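Local structure of acyl-coenzyme A oxidase acox-1.2 (Caenorhabditis elegans, 5K3J) at residues Gly427-Thr430 and Glu434-Val437; Ala393-Glu398 and His530-Ile535; Gln441-Leu446 and Val521-Ala526. The protein catalyses the FAD-dependent first step of peroxisomal beta-oxidation, desaturating the five-carbon omega side chain of ascaroside-CoA pheromone precursors with release of hydrogen peroxide. All coordinates share one frame; numbering follows the deposited sequence.

Interaction 1. Residues Gly427-Thr430 and Glu434-Val437. With FAD (flavin-adenine dinucleotide), chain C.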
loop_
_atom_site.group_PDB
_atom_site.type_symbol
_atom_site.label_atom_id
_atom_site.label_comp_id
_atom_site.label_asym_id
_atom_site.label_seq_id
_atom_site.Cartn_x
_atom_site.Cartn_y
_atom_site.Cartn_z
ATOM N N GLY A 427 -7.384 -2.179 4.888
ATOM C CA GLY A 427 -7.771 -2.371 6.273
ATOM C C GLY A 427 -8.314 -3.770 6.497
ATOM O O GLY A 427 -8.273 -4.298 7.609
ATOM N N GLY A 428 -8.816 -4.375 5.422
ATOM C CA GLY A 428 -9.324 -5.735 5.450
ATOM C C GLY A 428 -8.282 -6.764 5.840
ATOM O O GLY A 428 -8.610 -7.890 6.223
ATOM N N CYS A 429 -7.016 -6.373 5.739
ATOM C CA CYS A 429 -5.915 -7.212 6.175
ATOM C C CYS A 429 -5.738 -7.149 7.689
ATOM O O CYS A 429 -4.882 -7.835 8.249
ATOM C CB CYS A 429 -4.620 -6.787 5.486
ATOM S SG CYS A 429 -4.551 -7.116 3.711
ATOM N N THR A 430 -6.544 -6.323 8.350
ATOM C CA THR A 430 -6.398 -6.111 9.784
ATOM C C THR A 430 -7.715 -6.325 10.523
ATOM O O THR A 430 -7.791 -7.164 11.420
ATOM C CB THR A 430 -5.869 -4.697 10.091
ATOM O OG1 THR A 430 -4.529 -4.565 9.597
ATOM C CG2 THR A 430 -5.880 -4.444 11.592
ATOM N N GLU A 434 -6.761 -10.197 12.313
ATOM C CA GLU A 434 -5.423 -9.966 11.774
ATOM C C GLU A 434 -5.047 -11.119 10.838
ATOM O O GLU A 434 -5.201 -12.286 11.199
ATOM C CB GLU A 434 -4.404 -9.824 12.912
ATOM C CG GLU A 434 -3.200 -8.946 12.590
ATOM C CD GLU A 434 -2.310 -9.534 11.510
ATOM O OE1 GLU A 434 -1.891 -10.702 11.659
ATOM O OE2 GLU A 434 -2.040 -8.834 10.510
ATOM N N ASN A 435 -4.559 -10.781 9.645
ATOM C CA ASN A 435 -4.340 -11.751 8.567
ATOM C C ASN A 435 -3.476 -12.952 8.945
ATOM O O ASN A 435 -3.817 -14.089 8.616
ATOM C CB ASN A 435 -3.727 -11.051 7.348
ATOM C CG ASN A 435 -4.777 -10.589 6.355
ATOM O OD1 ASN A 435 -4.473 -10.344 5.189
ATOM N ND2 ASN A 435 -6.020 -10.462 6.813
ATOM N N MET A 436 -2.360 -12.701 9.625
ATOM C CA MET A 436 -1.490 -13.779 10.091
ATOM C C MET A 436 -2.212 -14.698 11.070
ATOM O O MET A 436 -2.098 -15.921 10.982
ATOM C CB MET A 436 -0.227 -13.220 10.750
ATOM C CG MET A 436 0.794 -12.637 9.790
ATOM S SD MET A 436 1.219 -13.749 8.434
ATOM C CE MET A 436 0.382 -12.944 7.071
ATOM N N VAL A 437 -2.947 -14.097 12.001
ATOM C CA VAL A 437 -3.709 -14.838 13.003
ATOM C C VAL A 437 -4.809 -15.678 12.358
ATOM O O VAL A 437 -5.079 -16.801 12.787
ATOM C CB VAL A 437 -4.336 -13.882 14.042
ATOM C CG1 VAL A 437 -5.233 -14.642 15.006
ATOM C CG2 VAL A 437 -3.248 -13.135 14.797
HETATM P PA FAD C . -2.597 -7.394 17.033
HETATM O O1A FAD C . -2.927 -8.748 17.687
HETATM O O2A FAD C . -2.168 -6.401 18.079
HETATM O O5B FAD C . -1.404 -7.552 15.953
HETATM C C5B FAD C . -0.060 -7.218 16.340
HETATM C C4B FAD C . 0.931 -8.195 15.630
HETATM O O4B FAD C . 1.080 -9.270 16.362
HETATM C C3B FAD C . 0.333 -8.680 14.299
HETATM O O3B FAD C . 1.310 -8.864 13.401
HETATM C C2B FAD C . -0.322 -10.041 14.669
HETATM O O2B FAD C . -0.410 -10.920 13.464
HETATM C C1B FAD C . 0.500 -10.523 15.527
HETATM N N9A FAD C . -0.154 -11.443 16.414
HETATM C C8A FAD C . -1.074 -11.174 17.358
HETATM N N7A FAD C . -1.416 -12.342 17.952
HETATM C C5A FAD C . -0.697 -13.343 17.366
HETATM C C6A FAD C . -0.655 -14.718 17.584
HETATM N N6A FAD C . -1.315 -15.617 18.470
HETATM N N1A FAD C . 0.158 -15.484 16.851
HETATM C C2A FAD C . 0.946 -14.919 15.888
HETATM N N3A FAD C . 0.909 -13.577 15.673
HETATM C C4A FAD C . 0.080 -12.795 16.421
HETATM N N1 FAD C . -12.953 -3.507 16.418
HETATM C C2 FAD C . -14.326 -3.563 16.921
HETATM O O2 FAD C . -14.578 -4.142 17.960
HETATM N N3 FAD C . -15.416 -2.924 16.183
HETATM C C4 FAD C . -15.139 -2.251 14.973
HETATM O O4 FAD C . -16.069 -1.700 14.344
HETATM C C4X FAD C . -13.738 -2.188 14.458
HETATM N N5 FAD C . -13.452 -1.493 13.222
HETATM C C5X FAD C . -12.087 -1.434 12.711
HETATM C C6 FAD C . -11.817 -0.760 11.508
HETATM C C7 FAD C . -10.501 -0.695 11.010
HETATM C C7M FAD C . -10.476 0.093 9.695
HETATM C C8 FAD C . -9.452 -1.302 11.706
HETATM C C8M FAD C . -8.006 -1.283 11.246
HETATM C C9 FAD C . -9.714 -1.980 12.914
HETATM C C9A FAD C . -11.029 -2.051 13.422
HETATM N N10 FAD C . -11.309 -2.766 14.690
HETATM C C10 FAD C . -12.660 -2.823 15.190
HETATM C "C1'" FAD C . -10.213 -3.421 15.453
HETATM C "C2'" FAD C . -9.825 -4.742 14.772
HETATM O "O2'" FAD C . -10.814 -5.687 14.993
HETATM C "C3'" FAD C . -8.524 -5.253 15.328
HETATM O "O3'" FAD C . -7.552 -4.254 15.191
HETATM C "C4'" FAD C . -8.095 -6.470 14.552
HETATM O "O4'" FAD C . -8.913 -7.561 14.919
HETATM C "C5'" FAD C . -6.641 -6.785 14.853
HETATM O "O5'" FAD C . -6.475 -6.962 16.263
HETATM P P FAD C . -5.203 -6.280 16.958
HETATM O O1P FAD C . -5.304 -4.764 16.751
HETATM O O2P FAD C . -5.166 -6.611 18.418
HETATM O O3P FAD C . -3.891 -6.837 16.266
HETATM O O HOH W 1 -2.807 -5.626 11.110
#
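Cys-429 and Asn-435 join the two ends of a short loop that carries the chain from helix 418-426 into helix 435-450, with Glu-434 as the N-cap of the second helix. The three residues between include Tyr-431 and Ala-432, substrate-binding positions; Ala-432, altered in this structure, occupies the predicted proton-acceptor site. Among the backbone bonds, Asn-435 N donates to Cys-429 O (3.3 Å), which closes the loop. The capping bond is made by a side chain: Met-436 N gives its hydrogen to Glu-434 OE1 at 2.9 Å, reaching it from above the carboxylate plane. The ribose hydroxyl O2B of FAD donates to the same oxygen. CG of Glu-434 lies anti to the backbone N (chi1 -151°) and the chain then bends, folding the acid back over the first helical turn. Charge adds a further link, because Glu-434 OE2 pairs with Arg-341 of the second subunit. In the packing, the Asn-435 amide lies alongside Cys-429, facing the adenine of ATP; an alanine here would keep the backbone bond but would probably open a gap beside Cys-429 and remove a polar group from the ATP pocket. FAD runs along the other side. Thr-430 CG2 approaches the flavin methyl C8M at 3.8 Å, and at the opposite end of the cofactor Val-437 CG2 touches the adenine carbon C5A of FAD at 3.6 Å.

Interaction 2. Residues Ala393-Glu398 and His530-Ile535. With ATP (adenosine-5'-triphosphate), chain D.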
loop_
_atom_site.group_PDB
_atom_site.type_symbol
_atom_site.label_atom_id
_atom_site.label_comp_id
_atom_site.label_asym_id
_atom_site.label_seq_id
_atom_site.Cartn_x
_atom_site.Cartn_y
_atom_site.Cartn_z
ATOM N N ALA A 393 -7.820 -10.256 0.785
ATOM C CA ALA A 393 -7.486 -8.876 1.139
ATOM C C ALA A 393 -6.031 -8.544 0.810
ATOM O O ALA A 393 -5.718 -7.427 0.388
ATOM C CB ALA A 393 -7.758 -8.618 2.616
ATOM N N HIS A 394 -5.151 -9.520 1.007
ATOM C CA HIS A 394 -3.728 -9.342 0.742
ATOM C C HIS A 394 -3.458 -9.199 -0.750
ATOM O O HIS A 394 -2.749 -8.288 -1.175
ATOM C CB HIS A 394 -2.934 -10.517 1.314
ATOM C CG HIS A 394 -1.492 -10.530 0.914
ATOM N ND1 HIS A 394 -0.593 -9.575 1.330
ATOM C CD2 HIS A 394 -0.793 -11.391 0.134
ATOM C CE1 HIS A 394 0.599 -9.843 0.825
ATOM N NE2 HIS A 394 0.504 -10.939 0.095
ATOM N N GLU A 395 -4.039 -10.097 -1.540
ATOM C CA GLU A 395 -3.864 -10.076 -2.990
ATOM C C GLU A 395 -4.642 -8.930 -3.635
ATOM O O GLU A 395 -4.209 -8.376 -4.644
ATOM C CB GLU A 395 -4.288 -11.415 -3.606
ATOM C CG GLU A 395 -3.408 -12.593 -3.203
ATOM C CD GLU A 395 -3.863 -13.904 -3.819
ATOM O OE1 GLU A 395 -4.928 -13.913 -4.473
ATOM O OE2 GLU A 395 -3.158 -14.923 -3.650
ATOM N N THR A 396 -5.786 -8.577 -3.054
ATOM C CA THR A 396 -6.537 -7.410 -3.512
ATOM C C THR A 396 -5.707 -6.154 -3.289
ATOM O O THR A 396 -5.769 -5.207 -4.073
ATOM C CB THR A 396 -7.890 -7.271 -2.783
ATOM O OG1 THR A 396 -8.681 -8.442 -3.018
ATOM C CG2 THR A 396 -8.654 -6.052 -3.276
ATOM N N GLY A 397 -4.928 -6.162 -2.212
ATOM C CA GLY A 397 -4.024 -5.072 -1.902
ATOM C C GLY A 397 -2.989 -4.868 -2.989
ATOM O O GLY A 397 -2.922 -3.798 -3.594
ATOM N N GLU A 398 -2.187 -5.899 -3.240
ATOM C CA GLU A 398 -1.179 -5.857 -4.295
ATOM C C GLU A 398 -1.788 -5.469 -5.636
ATOM O O GLU A 398 -1.203 -4.693 -6.392
ATOM C CB GLU A 398 -0.480 -7.207 -4.427
ATOM C CG GLU A 398 0.357 -7.604 -3.227
ATOM C CD GLU A 398 0.948 -8.992 -3.385
ATOM O OE1 GLU A 398 0.192 -9.915 -3.757
ATOM O OE2 GLU A 398 2.164 -9.161 -3.153
ATOM N N HIS A 530 -4.302 -23.692 0.337
ATOM C CA HIS A 530 -5.630 -24.295 0.429
ATOM C C HIS A 530 -6.728 -23.377 -0.117
ATOM O O HIS A 530 -7.574 -23.814 -0.898
ATOM C CB HIS A 530 -5.937 -24.667 1.882
ATOM C CG HIS A 530 -7.295 -25.266 2.081
ATOM N ND1 HIS A 530 -7.505 -26.625 2.176
ATOM C CD2 HIS A 530 -8.513 -24.688 2.204
ATOM C CE1 HIS A 530 -8.793 -26.859 2.350
ATOM N NE2 HIS A 530 -9.429 -25.700 2.369
ATOM N N THR A 531 -6.709 -22.108 0.287
ATOM C CA THR A 531 -7.741 -21.155 -0.131
ATOM C C THR A 531 -7.600 -20.725 -1.581
ATOM O O THR A 531 -8.583 -20.352 -2.220
ATOM C CB THR A 531 -7.734 -19.875 0.721
ATOM O OG1 THR A 531 -6.817 -18.927 0.161
ATOM C CG2 THR A 531 -7.351 -20.179 2.142
ATOM N N ARG A 532 -6.376 -20.740 -2.090
ATOM C CA ARG A 532 -6.162 -20.389 -3.481
ATOM C C ARG A 532 -6.750 -21.480 -4.357
ATOM O O ARG A 532 -7.280 -21.211 -5.434
ATOM C CB ARG A 532 -4.678 -20.187 -3.783
ATOM C CG ARG A 532 -4.111 -18.890 -3.228
ATOM C CD ARG A 532 -3.345 -18.127 -4.290
ATOM N NE ARG A 532 -1.950 -17.929 -3.916
ATOM C CZ ARG A 532 -1.057 -17.314 -4.683
ATOM N NH1 ARG A 532 -1.417 -16.836 -5.868
ATOM N NH2 ARG A 532 0.196 -17.175 -4.270
ATOM N N LEU A 533 -6.653 -22.716 -3.880
ATOM C CA LEU A 533 -7.291 -23.842 -4.543
ATOM C C LEU A 533 -8.797 -23.631 -4.591
ATOM O O LEU A 533 -9.428 -23.851 -5.625
ATOM C CB LEU A 533 -6.955 -25.155 -3.830
ATOM C CG LEU A 533 -7.830 -26.380 -4.117
ATOM C CD1 LEU A 533 -7.839 -26.741 -5.598
ATOM C CD2 LEU A 533 -7.370 -27.568 -3.286
ATOM N N PHE A 534 -9.365 -23.192 -3.471
ATOM C CA PHE A 534 -10.808 -22.997 -3.370
ATOM C C PHE A 534 -11.310 -21.894 -4.293
ATOM O O PHE A 534 -12.335 -22.054 -4.954
ATOM C CB PHE A 534 -11.206 -22.678 -1.928
ATOM C CG PHE A 534 -12.689 -22.551 -1.726
ATOM C CD1 PHE A 534 -13.456 -23.661 -1.411
ATOM C CD2 PHE A 534 -13.316 -21.322 -1.854
ATOM C CE1 PHE A 534 -14.821 -23.547 -1.230
ATOM C CE2 PHE A 534 -14.677 -21.202 -1.675
ATOM C CZ PHE A 534 -15.432 -22.319 -1.361
ATOM N N ILE A 535 -10.596 -20.772 -4.313
ATOM C CA ILE A 535 -10.943 -19.641 -5.171
ATOM C C ILE A 535 -11.053 -20.087 -6.627
ATOM O O ILE A 535 -11.965 -19.680 -7.349
ATOM C CB ILE A 535 -9.905 -18.503 -5.049
ATOM C CG1 ILE A 535 -9.942 -17.904 -3.641
ATOM C CG2 ILE A 535 -10.164 -17.417 -6.082
ATOM C CD1 ILE A 535 -8.726 -17.075 -3.290
HETATM P PG ATP D . 4.653 -18.328 -0.507
HETATM O O1G ATP D . 4.195 -19.630 0.103
HETATM O O2G ATP D . 6.113 -18.016 -0.269
HETATM O O3G ATP D . 4.188 -18.108 -1.927
HETATM P PB ATP D . 4.233 -15.652 0.215
HETATM O O1B ATP D . 3.057 -14.924 -0.396
HETATM O O2B ATP D . 5.605 -15.519 -0.405
HETATM O O3B ATP D . 3.858 -17.213 0.347
HETATM P PA ATP D . 5.649 -15.549 2.605
HETATM O O1A ATP D . 5.298 -16.476 3.747
HETATM O O2A ATP D . 6.733 -15.936 1.627
HETATM O O3A ATP D . 4.310 -15.241 1.768
HETATM O "O5'" ATP D . 6.002 -14.101 3.207
HETATM C "C5'" ATP D . 6.207 -12.986 2.339
HETATM C "C4'" ATP D . 5.577 -11.782 3.017
HETATM O "O4'" ATP D . 4.207 -11.634 2.627
HETATM C "C3'" ATP D . 5.615 -11.973 4.523
HETATM O "O3'" ATP D . 6.274 -10.861 5.132
HETATM C "C2'" ATP D . 4.165 -12.032 4.952
HETATM O "O2'" ATP D . 3.941 -11.295 6.155
HETATM C "C1'" ATP D . 3.397 -11.428 3.786
HETATM N N9 ATP D . 2.069 -12.068 3.606
HETATM C C8 ATP D . 1.844 -13.255 3.019
HETATM N N7 ATP D . 0.523 -13.561 3.005
HETATM C C5 ATP D . -0.129 -12.545 3.595
HETATM C C6 ATP D . -1.541 -12.226 3.913
HETATM N N6 ATP D . -2.548 -13.073 3.587
HETATM N N1 ATP D . -1.786 -11.052 4.538
HETATM C C2 ATP D . -0.796 -10.200 4.867
HETATM N N3 ATP D . 0.503 -10.427 4.612
HETATM C C4 ATP D . 0.893 -11.562 3.988
#
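Glu-395 and Arg-532 carry this contact, one salt bridge spanning helices 379-405 and 520-543, whose backbones stand well apart at this level: the nearest CA atoms, those of the same two residues, are 10.6 Å from each other. Along segment 393-398, Ala-393 comes first and packs on Cys-429 of the loop before helix 435-450. His-394 turns to the nucleotide instead. With CG anti to the backbone N (chi1 171°), its imidazole is swung under the adenine of ATP, whose C5 sits 3.6 Å above the ring plane and over the ring centre; CB of His-394 also comes within 3.4 Å of ATP C6. One residue on, Glu-395 stretches its extended chain toward helix 520-543, and its OE2 reaches Arg-532 NE at 3.3 Å. The oxygen comes over a guanidinium face, 3.0 Å above the plane and toward its rim, with carboxylate and guanidinium planes 73° apart. The attraction is therefore one of charge alone, as no N-H is aimed at the acid. The terminal nitrogens of Arg-532 have other mates, NH1 with Glu-566 and NH2 with Asp-569, and the three acids would probably offset the buried charge of Arg-532 and that of Arg-348 beside it. Thr-396 turns its OG1 to the carbonyl oxygens of Val-392, in its own helix, and Gln-300. Tyr-573 and Arg-528, with Gln-402 and His-340 of the second subunit, also hold ATP: the arrangement belongs to the nucleotide site of this acyl-CoA oxidase, built at the dimer interface from helices 379-405, 435-450 and 520-543 together with residues of the second subunit.

Interaction 3. Residues Gln441-Leu446 and Val521-Ala526. With 6QA (~{S}-[2-[3-[[(2~{R})-4-[[[(2~{R},3~{S},4~{R},5~{R})-5-(6-aminopurin-9-yl)-4-oxidanyl-3-phosphonooxy-oxolan-2-yl]methoxy-oxidanyl-phosphoryl]oxy-oxidanyl-phosphoryl]oxy-3,3-dimethyl-2-oxidanyl-butanoyl]amino]propanoylamino]ethyl] 5-[(2~{R},3~{R},5~{R},6~{S})-6-methyl-3,5-bis(oxidanyl)oxan-2-yl]oxypentanethioate), chain E.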
loop_
_atom_site.group_PDB
_atom_site.type_symbol
_atom_site.label_atom_id
_atom_site.label_comp_id
_atom_site.label_asym_id
_atom_site.label_seq_id
_atom_site.Cartn_x
_atom_site.Cartn_y
_atom_site.Cartn_z
ATOM N N GLN A 441 -5.461 -19.679 11.958
ATOM C CA GLN A 441 -6.709 -20.293 12.397
ATOM C C GLN A 441 -7.134 -21.405 11.449
ATOM O O GLN A 441 -7.600 -22.458 11.883
ATOM C CB GLN A 441 -7.813 -19.240 12.507
ATOM C CG GLN A 441 -7.977 -18.655 13.897
ATOM C CD GLN A 441 -8.722 -19.585 14.831
ATOM O OE1 GLN A 441 -9.950 -19.562 14.894
ATOM N NE2 GLN A 441 -7.982 -20.398 15.574
ATOM N N LEU A 442 -6.970 -21.164 10.152
ATOM C CA LEU A 442 -7.282 -22.163 9.138
ATOM C C LEU A 442 -6.270 -23.304 9.178
ATOM O O LEU A 442 -6.595 -24.454 8.879
ATOM C CB LEU A 442 -7.308 -21.523 7.749
ATOM C CG LEU A 442 -7.265 -22.438 6.522
ATOM C CD1 LEU A 442 -8.445 -23.394 6.505
ATOM C CD2 LEU A 442 -7.242 -21.607 5.264
ATOM N N ALA A 443 -5.042 -22.970 9.560
ATOM C CA ALA A 443 -3.969 -23.949 9.668
ATOM C C ALA A 443 -4.280 -24.991 10.737
ATOM O O ALA A 443 -3.864 -26.144 10.628
ATOM C CB ALA A 443 -2.656 -23.256 9.970
ATOM N N ARG A 444 -5.008 -24.579 11.772
ATOM C CA ARG A 444 -5.425 -25.499 12.825
ATOM C C ARG A 444 -6.470 -26.476 12.300
ATOM O O ARG A 444 -6.505 -27.640 12.697
ATOM C CB ARG A 444 -5.972 -24.731 14.028
ATOM C CG ARG A 444 -4.900 -24.042 14.846
ATOM C CD ARG A 444 -5.151 -24.212 16.330
ATOM N NE ARG A 444 -3.975 -23.898 17.136
ATOM C CZ ARG A 444 -3.472 -24.708 18.063
ATOM N NH1 ARG A 444 -2.401 -24.344 18.756
ATOM N NH2 ARG A 444 -4.043 -25.883 18.299
ATOM N N TYR A 445 -7.319 -25.989 11.403
ATOM C CA TYR A 445 -8.343 -26.816 10.778
ATOM C C TYR A 445 -7.719 -27.725 9.733
ATOM O O TYR A 445 -8.306 -28.732 9.344
ATOM C CB TYR A 445 -9.424 -25.924 10.168
ATOM C CG TYR A 445 -10.318 -26.555 9.114
ATOM C CD1 TYR A 445 -11.470 -27.252 9.467
ATOM C CD2 TYR A 445 -10.033 -26.406 7.761
ATOM C CE1 TYR A 445 -12.295 -27.809 8.497
ATOM C CE2 TYR A 445 -10.849 -26.958 6.791
ATOM C CZ TYR A 445 -11.978 -27.657 7.162
ATOM O OH TYR A 445 -12.791 -28.206 6.195
ATOM N N LEU A 446 -6.519 -27.362 9.289
ATOM C CA LEU A 446 -5.774 -28.167 8.331
ATOM C C LEU A 446 -4.993 -29.267 9.043
ATOM O O LEU A 446 -4.880 -30.382 8.532
ATOM C CB LEU A 446 -4.828 -27.291 7.506
ATOM C CG LEU A 446 -5.489 -26.361 6.488
ATOM C CD1 LEU A 446 -4.441 -25.684 5.611
ATOM C CD2 LEU A 446 -6.507 -27.119 5.641
ATOM N N VAL A 521 5.122 -20.416 10.263
ATOM C CA VAL A 521 5.240 -19.901 8.901
ATOM C C VAL A 521 4.834 -20.951 7.868
ATOM O O VAL A 521 4.093 -20.647 6.932
ATOM C CB VAL A 521 6.668 -19.416 8.594
ATOM C CG1 VAL A 521 6.750 -18.894 7.167
ATOM C CG2 VAL A 521 7.074 -18.327 9.568
ATOM N N GLU A 522 5.317 -22.178 8.041
ATOM C CA GLU A 522 4.952 -23.286 7.159
ATOM C C GLU A 522 3.445 -23.493 7.138
ATOM O O GLU A 522 2.852 -23.733 6.085
ATOM C CB GLU A 522 5.643 -24.578 7.596
ATOM C CG GLU A 522 7.136 -24.594 7.334
ATOM C CD GLU A 522 7.464 -24.459 5.861
ATOM O OE1 GLU A 522 6.785 -25.109 5.037
ATOM O OE2 GLU A 522 8.395 -23.700 5.528
ATOM N N LEU A 523 2.837 -23.389 8.315
ATOM C CA LEU A 523 1.400 -23.567 8.477
ATOM C C LEU A 523 0.598 -22.515 7.724
ATOM O O LEU A 523 -0.495 -22.792 7.232
ATOM C CB LEU A 523 1.039 -23.532 9.960
ATOM C CG LEU A 523 1.603 -24.670 10.809
ATOM C CD1 LEU A 523 1.518 -24.312 12.275
ATOM C CD2 LEU A 523 0.845 -25.948 10.526
ATOM N N THR A 524 1.136 -21.304 7.643
ATOM C CA THR A 524 0.465 -20.237 6.910
ATOM C C THR A 524 0.653 -20.410 5.408
ATOM O O THR A 524 -0.187 -19.982 4.618
ATOM C CB THR A 524 0.973 -18.841 7.316
ATOM O OG1 THR A 524 2.388 -18.766 7.103
ATOM C CG2 THR A 524 0.665 -18.560 8.778
ATOM N N ARG A 525 1.762 -21.029 5.015
ATOM C CA ARG A 525 1.980 -21.352 3.612
ATOM C C ARG A 525 0.947 -22.381 3.183
ATOM O O ARG A 525 0.441 -22.347 2.061
ATOM C CB ARG A 525 3.392 -21.888 3.379
ATOM C CG ARG A 525 4.498 -20.961 3.849
ATOM C CD ARG A 525 5.864 -21.585 3.618
ATOM N NE ARG A 525 6.944 -20.792 4.199
ATOM C CZ ARG A 525 7.500 -19.738 3.610
ATOM N NH1 ARG A 525 7.074 -19.337 2.419
ATOM N NH2 ARG A 525 8.479 -19.079 4.215
ATOM N N ALA A 526 0.639 -23.294 4.099
ATOM C CA ALA A 526 -0.370 -24.319 3.873
ATOM C C ALA A 526 -1.750 -23.701 3.692
ATOM O O ALA A 526 -2.474 -24.043 2.754
ATOM C CB ALA A 526 -0.384 -25.312 5.026
HETATM P P26 6QA E . -10.350 -17.243 21.271
HETATM P P29 6QA E . -9.987 -20.100 22.172
HETATM P P50 6QA E . -8.438 -25.428 17.877
HETATM O O01 6QA E . -15.485 -3.894 5.013
HETATM C C02 6QA E . -16.342 -4.248 6.121
HETATM C C03 6QA E . -15.802 -3.366 7.259
HETATM O O04 6QA E . -16.279 -3.754 8.465
HETATM C C05 6QA E . -15.661 -4.862 9.037
HETATM C C06 6QA E . -15.073 -4.425 10.407
HETATM C C07 6QA E . -15.130 -5.649 11.351
HETATM C C08 6QA E . -15.143 -5.154 12.796
HETATM C C09 6QA E . -14.006 -5.700 13.553
HETATM S S10 6QA E . -14.499 -6.507 15.162
HETATM C C11 6QA E . -13.853 -8.190 15.372
HETATM C C12 6QA E . -12.726 -8.578 14.459
HETATM N N13 6QA E . -11.695 -9.124 15.259
HETATM C C14 6QA E . -11.284 -10.507 15.123
HETATM C C15 6QA E . -10.125 -11.076 16.017
HETATM C C16 6QA E . -10.699 -12.297 16.810
HETATM N N17 6QA E . -9.778 -13.450 16.774
HETATM C C18 6QA E . -9.887 -14.444 17.851
HETATM C C19 6QA E . -8.951 -15.651 17.841
HETATM O O20 6QA E . -7.993 -15.487 16.820
HETATM C C21 6QA E . -9.729 -16.977 17.605
HETATM C C22 6QA E . -8.610 -18.092 17.794
HETATM C C23 6QA E . -10.370 -16.949 16.178
HETATM C C24 6QA E . -10.850 -17.270 18.597
HETATM O O25 6QA E . -10.370 -17.961 19.769
HETATM O O27 6QA E . -9.423 -16.019 21.337
HETATM O O28 6QA E . -9.817 -18.452 22.350
HETATM O O30 6QA E . -11.020 -20.559 23.207
HETATM O O31 6QA E . -10.438 -20.444 20.590
HETATM C C32 6QA E . -9.710 -21.299 19.792
HETATM C C33 6QA E . -10.512 -22.666 19.718
HETATM O O34 6QA E . -11.764 -22.452 19.572
HETATM C C35 6QA E . -12.247 -22.983 18.113
HETATM N N36 6QA E . -12.919 -21.878 17.410
HETATM C C37 6QA E . -12.493 -20.614 17.346
HETATM N N38 6QA E . -13.336 -19.858 16.641
HETATM C C39 6QA E . -14.362 -20.658 16.230
HETATM C C40 6QA E . -14.108 -21.940 16.720
HETATM N N41 6QA E . -14.991 -22.940 16.453
HETATM C C42 6QA E . -16.080 -22.690 15.726
HETATM N N43 6QA E . -16.362 -21.463 15.240
HETATM C C44 6QA E . -15.543 -20.436 15.466
HETATM N N45 6QA E . -15.849 -19.102 14.937
HETATM C C46 6QA E . -11.202 -23.419 17.479
HETATM O O47 6QA E . -11.435 -24.815 16.984
HETATM C C48 6QA E . -10.037 -23.422 18.464
HETATM O O49 6QA E . -9.652 -24.713 18.803
HETATM O O51 6QA E . -7.241 -25.666 18.750
HETATM O O52 6QA E . -8.060 -24.505 16.707
HETATM O O53 6QA E . -8.946 -26.721 17.300
HETATM O O54 6QA E . -8.663 -20.766 22.453
HETATM O O55 6QA E . -11.754 -16.824 21.663
HETATM O O56 6QA E . -10.687 -14.295 18.727
HETATM O O57 6QA E . -11.810 -11.236 14.350
HETATM O O58 6QA E . -12.881 -5.561 13.088
HETATM O O59 6QA E . -16.180 -1.976 7.069
HETATM C C60 6QA E . -17.597 -1.803 6.950
HETATM C C61 6QA E . -17.761 -0.303 6.854
HETATM C C62 6QA E . -18.149 -2.603 5.741
HETATM C C63 6QA E . -17.763 -4.020 5.794
HETATM O O64 6QA E . -19.619 -2.528 5.749
#
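Ala-443 and Leu-523 let helices 435-450 and 520-543 come close, their CA atoms only 5.5 Å apart. The methyl of Ala-443 lies against the other backbone, 3.5 Å from Leu-523 O, and meets Leu-523 CB at 3.7 Å. Leu-523 uses its CB alone for this, since CG is turned beside its own backbone N (chi1 -65°) and the branch goes on to pack against Val-447 and Ala-498. One turn along, the extended second torsion of Leu-446 (chi2 -173°) sends CD1 across to Ala-526, 3.8 Å from Ala-526 O and 4.1 Å from its CB. Arg-444 leaves the helix on the side away from segment 521-526, and its chain runs to the ascaroside-CoA 3'-phosphate, NH2 lying 3.2 Å from O51, with Trp-516 in cation-pi contact. Arg-525, paired through NE with Glu-522 OE2, belongs to the ATP site, its NH1 making a long, weak ion pair with ATP. Close packing in which an alanine on each helix meets a leucine of the other thus sets, in the helical part of the acyl-CoA oxidase fold, the CoA side of helix 435-450 and the ATP side of helix 520-543 on opposite flanks of the pair.

How the interactions relate
All three contacts are buried. Interactions 1 and 2 lie about 10 and 12 Å from the centre of the chain, interaction 3 about 21 Å. Helix 435-450 serves interactions 1 and 3, helix 520-543 serves interactions 2 and 3, and interaction 1 touches interaction 2 where Cys-429 SG packs 3.5 Å from Ala-393 O. Interactions 2 and 3 meet at Thr-531 and Leu-442. The chemistry follows the place: a backbone bond and helix cap beside FAD, one ion pair across two helices whose backbones are further apart at this level, and apolar methyl packing between close ones. ATP touches residues of all three, His-394 and Arg-525 from segments whose inter-helix contacts other residues make.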